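Local coordinates for arginase (RocF) (PDB 4G3H), which probably hydrolyses L-arginine to L-ornithine and urea, using a pair of manganese ions bound in each subunit, at residues A[178-183]-A[221-226]. Numbering follows the deposited sequence.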
# COMPACT_ATOMS: atom_id res chain seq x y z
N CYS A 178 8.55 -11.00 -7.91
CA CYS A 178 7.78 -11.28 -6.70
C CYS A 178 6.85 -10.12 -6.33
O CYS A 178 6.29 -10.07 -5.22
CB CYS A 178 8.73 -11.62 -5.56
SG CYS A 178 9.65 -13.16 -5.90
N LEU A 179 6.69 -9.19 -7.26
CA LEU A 179 5.79 -8.06 -7.10
C LEU A 179 4.63 -8.48 -7.99
O LEU A 179 4.83 -8.74 -9.17
CB LEU A 179 6.43 -6.77 -7.64
CG LEU A 179 5.50 -5.63 -8.09
CD1 LEU A 179 4.63 -5.14 -6.94
CD2 LEU A 179 6.35 -4.47 -8.63
N VAL A 180 3.44 -8.57 -7.41
CA VAL A 180 2.28 -8.99 -8.19
C VAL A 180 1.22 -7.90 -8.25
O VAL A 180 0.63 -7.53 -7.24
CB VAL A 180 1.66 -10.29 -7.61
CG1 VAL A 180 0.55 -10.79 -8.53
CG2 VAL A 180 2.74 -11.35 -7.44
N TYR A 181 0.98 -7.40 -9.46
CA TYR A 181 0.00 -6.35 -9.68
C TYR A 181 -1.39 -6.92 -9.92
O TYR A 181 -1.56 -7.89 -10.65
CB TYR A 181 0.39 -5.51 -10.90
CG TYR A 181 1.47 -4.48 -10.67
CD1 TYR A 181 1.33 -3.50 -9.68
CD2 TYR A 181 2.59 -4.43 -11.50
CE1 TYR A 181 2.27 -2.47 -9.54
CE2 TYR A 181 3.54 -3.42 -11.38
CZ TYR A 181 3.37 -2.44 -10.40
OH TYR A 181 4.29 -1.41 -10.31
N PHE A 182 -2.40 -6.28 -9.32
CA PHE A 182 -3.78 -6.71 -9.49
C PHE A 182 -4.64 -5.51 -9.90
O PHE A 182 -4.68 -4.51 -9.18
CB PHE A 182 -4.33 -7.28 -8.17
CG PHE A 182 -3.65 -8.54 -7.72
CD1 PHE A 182 -4.09 -9.79 -8.17
CD2 PHE A 182 -2.56 -8.49 -6.85
CE1 PHE A 182 -3.46 -10.96 -7.75
CE2 PHE A 182 -1.92 -9.65 -6.43
CZ PHE A 182 -2.37 -10.89 -6.88
N GLY A 183 -5.30 -5.62 -11.05
CA GLY A 183 -6.17 -4.55 -11.52
C GLY A 183 -5.53 -3.33 -12.16
O GLY A 183 -6.22 -2.35 -12.46
N GLU A 221 2.49 -19.36 -7.54
CA GLU A 221 3.65 -19.78 -8.32
C GLU A 221 4.73 -18.72 -8.26
O GLU A 221 5.89 -19.02 -7.97
CB GLU A 221 3.23 -20.06 -9.76
CG GLU A 221 2.23 -21.21 -9.87
CD GLU A 221 1.68 -21.41 -11.28
OE1 GLU A 221 0.91 -22.38 -11.47
OE2 GLU A 221 2.00 -20.60 -12.18
N SER A 222 4.35 -17.47 -8.52
CA SER A 222 5.29 -16.36 -8.50
C SER A 222 5.89 -16.11 -7.12
O SER A 222 7.02 -15.63 -6.99
CB SER A 222 4.61 -15.07 -8.97
OG SER A 222 4.21 -15.14 -10.32
N LEU A 223 5.12 -16.43 -6.08
CA LEU A 223 5.54 -16.20 -4.71
C LEU A 223 5.98 -17.43 -3.92
O LEU A 223 6.24 -17.34 -2.73
CB LEU A 223 4.39 -15.51 -3.96
CG LEU A 223 4.48 -13.99 -3.77
CD1 LEU A 223 4.95 -13.31 -5.05
CD2 LEU A 223 3.14 -13.47 -3.31
N LYS A 224 6.07 -18.56 -4.60
CA LYS A 224 6.46 -19.82 -3.95
C LYS A 224 7.76 -19.77 -3.15
O LYS A 224 7.91 -20.49 -2.16
CB LYS A 224 6.56 -20.93 -5.00
CG LYS A 224 7.53 -20.62 -6.13
CD LYS A 224 7.58 -21.75 -7.14
CE LYS A 224 8.58 -21.45 -8.25
NZ LYS A 224 8.71 -22.58 -9.20
N ALA A 225 8.69 -18.91 -3.55
CA ALA A 225 9.97 -18.83 -2.85
C ALA A 225 10.13 -17.75 -1.79
O ALA A 225 11.10 -17.77 -1.03
CB ALA A 225 11.10 -18.71 -3.88
N VAL A 226 9.20 -16.79 -1.72
CA VAL A 226 9.33 -15.71 -0.73
C VAL A 226 9.06 -16.19 0.69
O VAL A 226 8.29 -17.13 0.89
CB VAL A 226 8.38 -14.52 -1.05
CG1 VAL A 226 8.57 -14.07 -2.50
CG2 VAL A 226 6.93 -14.91 -0.77
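S222, in the last turn of helix 212-223, meets segment 178-183 at two points. Its CB sets the loosest of these touches, 4.4 Å from CG2 of V180, while its carbonyl oxygen lies 3.8 Å from SG of C178, a van der Waals approach with no hydrogen bond. The cysteine torsion, with SG anti to its own carbonyl carbon (chi1 -65°), places the sulfur beside this carbonyl. The OG of S222 turns back along its own helix, with a weak hydrogen bond to the carbonyl of K218.

L223 follows and puts CD1 between C178 and V180. This methyl packs 3.8 Å from CG2 of V180, the two side chains passing each other at a slant. The same CD1 reaches 3.5 Å from the carbonyl oxygen of C178, with CB of C178 a little farther off. V180 offers CG2 because that methyl stands anti to its carbonyl carbon, while CG1 is anti to the backbone N (chi1 -174°). This is helix-on-sheet packing in the alpha/beta arginase fold: helix 212-223 lies against the parallel sheet, where strand 179-182 runs between 110-115 and 202-203, and L223 also touches L113 of the former. The manganese site is some way off, the V180 side chain being about 11 Å from that of D116.

From L223 the chain swings through a type I beta turn to V226, closed by the V226 N to L223 O bond of 3.2 Å; R273 NH1 hydrogen-bonds the carbonyls of both residues. The turn brings the V226 side chain back toward C178, and CG1 settles 3.7 Å from SG and 3.9 Å from CB of that cysteine.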